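Local coordinates for kelch-like protein 7 (Homo sapiens, PDB 3II7) that serves as the substrate-specific adapter of a BTB-CUL3-RBX1 E3 ubiquitin ligase, here represented by its kelch-repeat domain, at residues 107-118 against 135-145; 84-92 against 119-130. All coordinates share one frame; numbering follows the deposited sequence.

Interaction 1 of 2, residues 107-118 against 135-145. With EDO (1,2-ethanediol), chain X; EDO (1,2-ethanediol), chain Q; EDO (1,2-ethanediol), chain T.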
loop_
_atom_site.group_PDB
_atom_site.type_symbol
_atom_site.label_atom_id
_atom_site.label_comp_id
_atom_site.label_asym_id
_atom_site.label_seq_id
_atom_site.Cartn_x
_atom_site.Cartn_y
_atom_site.Cartn_z
ATOM N N SER A 107 9.458 4.298 -3.016
ATOM C CA SER A 107 9.284 5.407 -3.968
ATOM C C SER A 107 8.558 6.582 -3.402
ATOM O O SER A 107 7.617 6.458 -2.626
ATOM C CB SER A 107 8.496 4.944 -5.216
ATOM O OG SER A 107 7.162 4.581 -4.852
ATOM N N GLY A 108 8.996 7.756 -3.845
ATOM C CA GLY A 108 8.306 8.978 -3.551
ATOM C C GLY A 108 8.290 9.327 -2.090
ATOM O O GLY A 108 9.227 8.988 -1.330
ATOM N N GLY A 109 7.231 10.030 -1.692
ATOM C CA GLY A 109 7.122 10.537 -0.319
ATOM C C GLY A 109 7.607 11.961 -0.214
ATOM O O GLY A 109 7.932 12.577 -1.206
ATOM N N SER A 110 7.626 12.481 1.017
ATOM C CA SER A 110 7.939 13.873 1.294
ATOM C C SER A 110 8.922 13.919 2.426
ATOM O O SER A 110 8.859 13.104 3.338
ATOM C CB SER A 110 6.673 14.662 1.710
ATOM O OG SER A 110 5.987 14.036 2.781
ATOM N N GLU A 111 9.823 14.886 2.365
ATOM C CA GLU A 111 10.661 15.268 3.492
ATOM C C GLU A 111 10.117 16.613 3.989
ATOM O O GLU A 111 9.143 17.149 3.447
ATOM C CB GLU A 111 12.114 15.479 3.057
ATOM C CG GLU A 111 12.881 14.270 2.535
ATOM C CD GLU A 111 14.239 14.684 1.947
ATOM O OE1 GLU A 111 14.252 15.335 0.875
ATOM O OE2 GLU A 111 15.283 14.371 2.561
ATOM N N VAL A 112 10.759 17.167 5.004
ATOM C CA VAL A 112 10.570 18.582 5.321
ATOM C C VAL A 112 11.146 19.420 4.144
ATOM O O VAL A 112 12.229 19.121 3.616
ATOM C CB VAL A 112 11.244 18.953 6.663
ATOM C CG1 VAL A 112 10.588 18.187 7.807
ATOM C CG2 VAL A 112 12.748 18.669 6.618
ATOM N N GLY A 113 10.400 20.431 3.705
ATOM C CA GLY A 113 10.868 21.317 2.624
ATOM C C GLY A 113 10.660 20.775 1.217
ATOM O O GLY A 113 11.217 21.305 0.245
ATOM N N ASN A 114 9.851 19.725 1.091
ATOM C CA ASN A 114 9.517 19.203 -0.227
ATOM C C ASN A 114 8.186 18.433 -0.168
ATOM O O ASN A 114 8.061 17.437 0.558
ATOM C CB ASN A 114 10.688 18.330 -0.754
ATOM C CG ASN A 114 11.004 18.573 -2.239
ATOM O OD1 ASN A 114 10.117 18.888 -3.041
ATOM N ND2 ASN A 114 12.277 18.415 -2.603
ATOM N N SER A 115 7.204 18.908 -0.933
ATOM C CA SER A 115 5.860 18.300 -0.974
ATOM C C SER A 115 5.887 16.874 -1.535
ATOM O O SER A 115 5.115 16.003 -1.085
ATOM C CB SER A 115 4.928 19.138 -1.850
ATOM O OG SER A 115 5.233 18.943 -3.236
ATOM N N ALA A 116 6.748 16.631 -2.535
ATOM C CA ALA A 116 6.829 15.295 -3.104
ATOM C C ALA A 116 8.140 15.029 -3.830
ATOM O O ALA A 116 8.652 15.889 -4.516
ATOM C CB ALA A 116 5.652 15.042 -4.036
ATOM N N LEU A 117 8.649 13.791 -3.698
ATOM C CA LEU A 117 9.909 13.391 -4.296
ATOM C C LEU A 117 9.726 12.383 -5.442
ATOM O O LEU A 117 8.726 11.659 -5.500
ATOM C CB LEU A 117 10.792 12.746 -3.219
ATOM C CG LEU A 117 11.223 13.599 -2.034
ATOM C CD1 LEU A 117 12.130 12.780 -1.113
ATOM C CD2 LEU A 117 11.940 14.835 -2.486
ATOM N N TYR A 118 10.700 12.358 -6.354
ATOM C CA TYR A 118 10.829 11.390 -7.455
ATOM C C TYR A 118 11.630 10.128 -7.019
ATOM O O TYR A 118 11.756 9.164 -7.774
ATOM C CB TYR A 118 11.658 11.998 -8.597
ATOM C CG TYR A 118 11.179 13.255 -9.327
ATOM C CD1 TYR A 118 11.694 14.505 -9.014
ATOM C CD2 TYR A 118 10.305 13.170 -10.398
ATOM C CE1 TYR A 118 11.295 15.643 -9.722
ATOM C CE2 TYR A 118 9.923 14.284 -11.103
ATOM C CZ TYR A 118 10.418 15.510 -10.764
ATOM O OH TYR A 118 10.023 16.623 -11.471
ATOM N N SER A 135 14.992 7.532 -10.918
ATOM C CA SER A 135 13.866 8.228 -10.326
ATOM C C SER A 135 12.598 8.089 -11.159
ATOM O O SER A 135 12.656 7.983 -12.400
ATOM C CB SER A 135 14.189 9.707 -10.209
ATOM O OG SER A 135 15.161 9.915 -9.191
ATOM N N MET A 136 11.449 8.159 -10.493
ATOM C CA MET A 136 10.168 8.235 -11.202
ATOM C C MET A 136 10.113 9.440 -12.114
ATOM O O MET A 136 10.804 10.452 -11.905
ATOM C CB MET A 136 8.977 8.309 -10.228
ATOM C CG MET A 136 8.816 7.109 -9.361
ATOM S SD MET A 136 7.419 7.181 -8.234
ATOM C CE MET A 136 7.861 8.594 -7.163
ATOM N N LEU A 137 9.259 9.325 -13.116
ATOM C CA LEU A 137 9.014 10.418 -14.083
ATOM C C LEU A 137 8.268 11.609 -13.437
ATOM O O LEU A 137 8.490 12.768 -13.821
ATOM C CB LEU A 137 8.223 9.886 -15.284
ATOM C CG LEU A 137 8.974 8.817 -16.130
ATOM C CD1 LEU A 137 8.055 8.144 -17.114
ATOM C CD2 LEU A 137 10.131 9.455 -16.884
ATOM N N THR A 138 7.386 11.316 -12.464
ATOM C CA THR A 138 6.617 12.339 -11.730
ATOM C C THR A 138 6.771 12.099 -10.244
ATOM O O THR A 138 6.589 10.971 -9.761
ATOM C CB THR A 138 5.127 12.267 -12.079
ATOM O OG1 THR A 138 4.942 12.427 -13.513
ATOM C CG2 THR A 138 4.323 13.320 -11.297
ATOM N N GLN A 139 7.123 13.155 -9.529
ATOM C CA GLN A 139 7.228 13.111 -8.097
ATOM C C GLN A 139 5.838 12.859 -7.513
ATOM O O GLN A 139 4.825 13.313 -8.068
ATOM C CB GLN A 139 7.795 14.434 -7.571
ATOM C CG GLN A 139 6.861 15.625 -7.726
ATOM C CD GLN A 139 7.591 16.953 -7.811
ATOM O OE1 GLN A 139 8.103 17.308 -8.849
ATOM N NE2 GLN A 139 7.625 17.693 -6.707
ATOM N N ARG A 140 5.789 12.141 -6.403
ATOM C CA ARG A 140 4.495 11.804 -5.787
ATOM C C ARG A 140 4.594 11.357 -4.324
ATOM O O ARG A 140 5.585 10.796 -3.938
ATOM C CB ARG A 140 3.746 10.743 -6.606
ATOM C CG ARG A 140 4.462 9.541 -6.926
ATOM C CD ARG A 140 3.679 8.696 -7.961
ATOM N NE ARG A 140 3.970 8.946 -9.398
ATOM C CZ ARG A 140 3.066 8.944 -10.381
ATOM N NH1 ARG A 140 1.770 8.838 -10.127
ATOM N NH2 ARG A 140 3.442 9.135 -11.642
ATOM N N CYS A 141 3.561 11.702 -3.542
ATOM C CA CYS A 141 3.307 11.226 -2.163
ATOM C C CYS A 141 1.938 10.555 -2.132
ATOM O O CYS A 141 1.048 10.977 -2.864
ATOM C CB CYS A 141 3.229 12.407 -1.187
ATOM S SG CYS A 141 4.749 13.229 -0.833
ATOM N N SER A 142 1.747 9.590 -1.234
ATOM C CA SER A 142 0.432 9.003 -0.975
ATOM C C SER A 142 -0.098 8.271 -2.178
ATOM O O SER A 142 -1.289 8.112 -2.331
ATOM C CB SER A 142 -0.566 10.079 -0.522
ATOM O OG SER A 142 -0.092 10.763 0.625
ATOM N N HIS A 143 0.823 7.853 -3.022
ATOM C CA HIS A 143 0.542 7.034 -4.175
ATOM C C HIS A 143 0.515 5.560 -3.820
ATOM O O HIS A 143 0.997 5.137 -2.781
ATOM C CB HIS A 143 1.634 7.250 -5.248
ATOM C CG HIS A 143 3.033 7.028 -4.740
ATOM N ND1 HIS A 143 3.571 7.789 -3.723
ATOM C CD2 HIS A 143 3.999 6.144 -5.105
ATOM C CE1 HIS A 143 4.795 7.360 -3.462
ATOM N NE2 HIS A 143 5.094 6.391 -4.311
ATOM N N GLY A 144 -0.044 4.771 -4.716
ATOM C CA GLY A 144 0.097 3.298 -4.633
ATOM C C GLY A 144 1.260 2.774 -5.433
ATOM O O GLY A 144 1.648 3.362 -6.476
ATOM N N MET A 145 1.850 1.663 -4.965
ATOM C CA MET A 145 2.880 0.963 -5.715
ATOM C C MET A 145 2.696 -0.513 -5.548
ATOM O O MET A 145 2.529 -0.997 -4.395
ATOM C CB MET A 145 4.290 1.355 -5.274
ATOM C CG MET A 145 5.397 0.835 -6.230
ATOM S SD MET A 145 7.069 1.606 -6.077
ATOM C CE MET A 145 7.373 1.116 -4.381
HETATM C C1 EDO X . 11.240 16.730 -5.801
HETATM O O1 EDO X . 10.401 17.842 -5.461
HETATM C C2 EDO X . 12.548 17.213 -6.421
HETATM O O2 EDO X . 12.291 18.228 -7.397
HETATM C C1 EDO Q . 15.115 13.369 -5.925
HETATM O O1 EDO Q . 15.746 12.174 -6.414
HETATM C C2 EDO Q . 13.719 13.027 -5.523
HETATM O O2 EDO Q . 12.850 14.117 -5.652
HETATM C C1 EDO T . 13.878 13.851 -12.573
HETATM O O1 EDO T . 15.198 13.860 -12.010
HETATM C C2 EDO T . 13.270 12.449 -12.484
HETATM O O2 EDO T . 12.046 12.388 -13.233
HETATM O O HOH W 1 8.023 15.660 -13.625
#

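Interaction 2 of 2, residues 84-92 against 119-130. With EDO (1,2-ethanediol), chain R.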
loop_
_atom_site.group_PDB
_atom_site.type_symbol
_atom_site.label_atom_id
_atom_site.label_comp_id
_atom_site.label_asym_id
_atom_site.label_seq_id
_atom_site.Cartn_x
_atom_site.Cartn_y
_atom_site.Cartn_z
ATOM N N SER A 84 15.743 -5.105 13.629
ATOM C CA SER A 84 15.838 -3.789 12.984
ATOM C C SER A 84 17.091 -3.631 12.162
ATOM O O SER A 84 18.176 -4.080 12.569
ATOM C CB SER A 84 15.789 -2.672 14.023
ATOM O OG SER A 84 14.628 -2.748 14.807
ATOM N N LYS A 85 16.930 -2.984 11.014
ATOM C CA LYS A 85 18.019 -2.638 10.105
ATOM C C LYS A 85 17.970 -1.139 9.847
ATOM O O LYS A 85 17.102 -0.479 10.344
ATOM C CB LYS A 85 17.837 -3.401 8.803
ATOM C CG LYS A 85 17.927 -4.893 8.970
ATOM C CD LYS A 85 19.381 -5.303 9.207
ATOM C CE LYS A 85 19.502 -6.734 9.647
ATOM N NZ LYS A 85 20.849 -6.955 10.230
ATOM N N LEU A 86 18.941 -0.597 9.108
ATOM C CA LEU A 86 18.884 0.817 8.780
ATOM C C LEU A 86 17.981 0.967 7.571
ATOM O O LEU A 86 17.958 0.111 6.701
ATOM C CB LEU A 86 20.286 1.427 8.605
ATOM C CG LEU A 86 21.014 1.658 9.956
ATOM C CD1 LEU A 86 22.464 2.171 9.746
ATOM C CD2 LEU A 86 20.229 2.620 10.897
ATOM N N GLY A 87 17.155 2.005 7.595
ATOM C CA GLY A 87 16.043 2.141 6.685
ATOM C C GLY A 87 16.455 2.842 5.448
ATOM O O GLY A 87 17.651 2.862 5.126
ATOM N N PRO A 88 15.472 3.455 4.729
ATOM C CA PRO A 88 15.896 4.027 3.501
ATOM C C PRO A 88 16.909 5.128 3.770
ATOM O O PRO A 88 16.781 5.843 4.772
ATOM C CB PRO A 88 14.587 4.570 2.878
ATOM C CG PRO A 88 13.748 4.942 4.027
ATOM C CD PRO A 88 14.151 3.955 5.157
ATOM N N PRO A 89 17.909 5.252 2.894
ATOM C CA PRO A 89 18.908 6.296 2.986
ATOM C C PRO A 89 18.298 7.685 3.149
ATOM O O PRO A 89 18.883 8.516 3.829
ATOM C CB PRO A 89 19.661 6.178 1.661
ATOM C CG PRO A 89 19.540 4.748 1.283
ATOM C CD PRO A 89 18.219 4.290 1.807
ATOM N N THR A 90 17.136 7.925 2.532
ATOM C CA THR A 90 16.441 9.209 2.643
ATOM C C THR A 90 15.146 9.000 3.419
ATOM O O THR A 90 14.165 8.506 2.873
ATOM C CB THR A 90 16.124 9.814 1.285
ATOM O OG1 THR A 90 17.338 10.019 0.555
ATOM C CG2 THR A 90 15.414 11.152 1.448
ATOM N N PRO A 91 15.148 9.357 4.711
ATOM C CA PRO A 91 13.904 9.222 5.475
ATOM C C PRO A 91 12.852 10.150 4.915
ATOM O O PRO A 91 13.162 11.286 4.522
ATOM C CB PRO A 91 14.300 9.633 6.893
ATOM C CG PRO A 91 15.791 9.477 6.953
ATOM C CD PRO A 91 16.274 9.783 5.563
ATOM N N ARG A 92 11.630 9.646 4.816
ATOM C CA ARG A 92 10.530 10.394 4.221
ATOM C C ARG A 92 9.189 9.762 4.583
ATOM O O ARG A 92 9.109 8.557 4.920
ATOM C CB ARG A 92 10.678 10.485 2.712
ATOM C CG ARG A 92 10.846 9.190 2.033
ATOM C CD ARG A 92 11.674 9.402 0.811
ATOM N NE ARG A 92 11.491 8.360 -0.157
ATOM C CZ ARG A 92 12.232 7.276 -0.277
ATOM N NH1 ARG A 92 13.223 7.033 0.551
ATOM N NH2 ARG A 92 11.964 6.420 -1.264
ATOM N N LEU A 119 12.209 10.188 -5.820
ATOM C CA LEU A 119 13.224 9.271 -5.341
ATOM C C LEU A 119 12.780 7.825 -5.351
ATOM O O LEU A 119 11.640 7.504 -5.003
ATOM C CB LEU A 119 13.623 9.663 -3.910
ATOM C CG LEU A 119 14.742 8.908 -3.223
ATOM C CD1 LEU A 119 16.073 8.996 -3.984
ATOM C CD2 LEU A 119 14.890 9.495 -1.823
ATOM N N PHE A 120 13.694 6.957 -5.754
ATOM C CA PHE A 120 13.442 5.523 -5.853
ATOM C C PHE A 120 14.689 4.821 -5.313
ATOM O O PHE A 120 15.752 4.964 -5.876
ATOM C CB PHE A 120 13.183 5.190 -7.343
ATOM C CG PHE A 120 12.608 3.824 -7.609
ATOM C CD1 PHE A 120 11.553 3.330 -6.877
ATOM C CD2 PHE A 120 13.097 3.032 -8.673
ATOM C CE1 PHE A 120 11.015 2.096 -7.176
ATOM C CE2 PHE A 120 12.545 1.788 -8.950
ATOM C CZ PHE A 120 11.496 1.334 -8.198
ATOM N N GLU A 121 14.544 4.104 -4.199
ATOM C CA GLU A 121 15.679 3.454 -3.493
ATOM C C GLU A 121 15.294 2.015 -3.210
ATOM O O GLU A 121 14.157 1.768 -2.810
ATOM C CB GLU A 121 15.982 4.185 -2.147
ATOM C CG GLU A 121 16.261 5.697 -2.271
ATOM C CD GLU A 121 16.605 6.413 -0.948
ATOM O OE1 GLU A 121 15.959 6.169 0.102
ATOM O OE2 GLU A 121 17.498 7.283 -0.980
ATOM N N CYS A 122 16.211 1.055 -3.393
ATOM C CA CYS A 122 15.866 -0.307 -3.072
ATOM C C CYS A 122 16.873 -0.976 -2.170
ATOM O O CYS A 122 18.056 -0.630 -2.162
ATOM C CB CYS A 122 15.569 -1.115 -4.319
ATOM S SG CYS A 122 16.883 -1.964 -5.104
ATOM N N TYR A 123 16.357 -1.925 -1.388
ATOM C CA TYR A 123 17.106 -2.667 -0.407
ATOM C C TYR A 123 17.234 -4.083 -0.907
ATOM O O TYR A 123 16.215 -4.745 -1.179
ATOM C CB TYR A 123 16.369 -2.661 0.929
ATOM C CG TYR A 123 17.051 -3.404 2.084
ATOM C CD1 TYR A 123 18.201 -2.899 2.688
ATOM C CD2 TYR A 123 16.517 -4.591 2.592
ATOM C CE1 TYR A 123 18.817 -3.562 3.745
ATOM C CE2 TYR A 123 17.120 -5.259 3.661
ATOM C CZ TYR A 123 18.268 -4.744 4.226
ATOM O OH TYR A 123 18.855 -5.391 5.277
ATOM N N ASP A 124 18.474 -4.556 -1.038
ATOM C CA ASP A 124 18.735 -5.920 -1.475
ATOM C C ASP A 124 18.727 -6.803 -0.234
ATOM O O ASP A 124 19.597 -6.683 0.615
ATOM C CB ASP A 124 20.069 -6.014 -2.204
ATOM C CG ASP A 124 20.309 -7.389 -2.798
ATOM O OD1 ASP A 124 20.150 -8.382 -2.073
ATOM O OD2 ASP A 124 20.651 -7.473 -3.981
ATOM N N THR A 125 17.708 -7.659 -0.107
ATOM C CA THR A 125 17.536 -8.449 1.126
ATOM C C THR A 125 18.626 -9.507 1.305
ATOM O O THR A 125 18.825 -9.987 2.417
ATOM C CB THR A 125 16.133 -9.161 1.218
ATOM O OG1 THR A 125 16.020 -10.147 0.189
ATOM C CG2 THR A 125 14.991 -8.163 1.092
ATOM N N ARG A 126 19.317 -9.870 0.214
ATOM C CA ARG A 126 20.408 -10.861 0.276
ATOM C C ARG A 126 21.699 -10.228 0.805
ATOM O O ARG A 126 22.305 -10.748 1.738
ATOM C CB ARG A 126 20.639 -11.492 -1.103
ATOM C CG ARG A 126 21.732 -12.592 -1.118
ATOM C CD ARG A 126 21.773 -13.339 -2.437
ATOM N NE ARG A 126 22.274 -12.511 -3.540
ATOM C CZ ARG A 126 23.562 -12.213 -3.760
ATOM N NH1 ARG A 126 24.526 -12.656 -2.942
ATOM N NH2 ARG A 126 23.892 -11.457 -4.804
ATOM N N THR A 127 22.110 -9.106 0.198
ATOM C CA THR A 127 23.325 -8.372 0.610
ATOM C C THR A 127 23.089 -7.354 1.746
ATOM O O THR A 127 24.043 -6.810 2.287
ATOM C CB THR A 127 23.948 -7.632 -0.578
ATOM O OG1 THR A 127 22.984 -6.732 -1.133
ATOM C CG2 THR A 127 24.390 -8.616 -1.660
ATOM N N GLU A 128 21.821 -7.092 2.081
ATOM C CA GLU A 128 21.453 -6.152 3.146
ATOM C C GLU A 128 22.043 -4.762 2.889
ATOM O O GLU A 128 22.573 -4.113 3.783
ATOM C CB GLU A 128 21.853 -6.703 4.527
ATOM C CG GLU A 128 21.164 -8.034 4.845
ATOM C CD GLU A 128 21.293 -8.458 6.305
ATOM O OE1 GLU A 128 22.412 -8.392 6.850
ATOM O OE2 GLU A 128 20.272 -8.879 6.896
ATOM N N SER A 129 21.909 -4.306 1.648
ATOM C CA SER A 129 22.416 -3.015 1.254
ATOM C C SER A 129 21.379 -2.224 0.470
ATOM O O SER A 129 20.526 -2.795 -0.235
ATOM C CB SER A 129 23.673 -3.200 0.413
ATOM O OG SER A 129 23.427 -4.047 -0.682
ATOM N N TRP A 130 21.471 -0.897 0.589
ATOM C CA TRP A 130 20.589 0.018 -0.096
ATOM C C TRP A 130 21.242 0.607 -1.337
ATOM O O TRP A 130 22.449 0.871 -1.347
ATOM C CB TRP A 130 20.193 1.164 0.836
ATOM C CG TRP A 130 19.165 0.800 1.858
ATOM C CD1 TRP A 130 19.385 0.448 3.178
ATOM C CD2 TRP A 130 17.754 0.796 1.672
ATOM N NE1 TRP A 130 18.182 0.214 3.810
ATOM C CE2 TRP A 130 17.164 0.417 2.909
ATOM C CE3 TRP A 130 16.916 1.071 0.585
ATOM C CZ2 TRP A 130 15.777 0.302 3.069
ATOM C CZ3 TRP A 130 15.546 0.952 0.751
ATOM C CH2 TRP A 130 14.991 0.558 1.981
HETATM C C1 EDO R . 21.172 -2.546 6.895
HETATM O O1 EDO R . 21.064 -2.199 8.290
HETATM C C2 EDO R . 21.358 -1.273 6.054
HETATM O O2 EDO R . 22.592 -0.599 6.374
HETATM O O HOH W 2 23.036 -6.173 8.389
#

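Interaction 1 of 2, residues 107-118 against 135-145
With CG anti to its carbonyl carbon (chi1 -61°), Tyr118 swings its ring against Gln139, whose CG, held between backbone N and carbonyl carbon (chi1 69°), heads for Ala116. In this conformer, one of two modelled for Tyr118, Gln139 CB makes a CH-pi contact almost centred over one face of the phenol ring, 3.9 Å from its centroid. An ethanediol carbon, probably from the crystallisation liquor, touches the opposite face toward its rim. Beyond CG the glutamine stays extended, its amide plane 57° from the ring, with Gln139 NE2 3.0 Å from Ala116 O. At the far end of this ring conformer a water joins Tyr118 OH to Leu137 O. Backbone bonds run beside these side chains: Met136 N gives to Tyr118 O (2.9 Å), Arg140 N to Leu117 O, and Gly109 N to Arg140 O.

Both segments belong to the third kelch repeat of a beta-propeller. Residues 107-118 carry the Gly108-Gly109 pair, the double glycine familiar from kelch repeats, and loop from strand 103-107 to strand 120-124; residues 135-145 lead into strand 144-148 of the next blade. A side chain on Gly108 would run into Arg140 O and the His143 ring. That ring's NE2 is hydrogen-bonded to Ser107 OG at 2.8 Å, near the ring plane, and Met145 SD lies 3.2 Å from Ser107 OG. The guanidinium of Arg140 points elsewhere, to a salt bridge with Glu172.

Interaction 2 of 2, residues 84-92 against 119-130
Trp130 lays its indole against residues 87-89, and the neighbouring Glu121 reaches for the residues that follow. From Trp130 CB, which meets Pro89 CG at 3.7 Å, the side chain runs under Pro89: CG and CD2 both touch Pro89 CD, which sits over the five-membered ring. On that ring Trp130 NE1 donates to Leu86 O at 2.9 Å, close to the ring plane. Farther out, CZ2 and CH2 pass beneath Pro88, whose CA makes a CH-pi contact 3.8 Å from the centroid of the six-membered ring. Tyr123 CB packs on the other indole face. A leucine in place of Trp130 would probably leave Leu86 O without this donor and open a gap beneath the two prolines.

Glu121 divides its carboxylate. OE1 takes Thr90 N on its syn lone pair and forms a salt bridge with Arg92 NH1 (2.9 Å), whose hydrogen bond is weak, while OE2 accepts from Thr90 OG1. Leu119 CD2 covers one guanidinium face, and Arg92 NE reaches Gly108 O. Residues 87-92 lead from strand 81-86 of one blade, and strand 120-124 belongs to the next. Buried and met by two Thr90 donors and, more weakly, by the arginine, the carboxylate is likely to stay ionised.

Following the chain from the N terminus, residues 84-92 leave strand 81-86, the outermost strand of the second-repeat sheet. The chain then makes strands 96-100 and 103-107 and enters 107-118, the first half of interaction 1. Directly after it, 119-130 turns back on 84-92, so interaction 2 closes a 26-residue loop that contains 107-118. Residues 135-145 close interaction 1 later, around a 16-residue span that includes 119-130; the two contacts therefore cross. Interaction 2 ties the second blade to the third, and interaction 1 the third to the start of the fourth. They also meet where Gly108 N probably donates to Leu119 O.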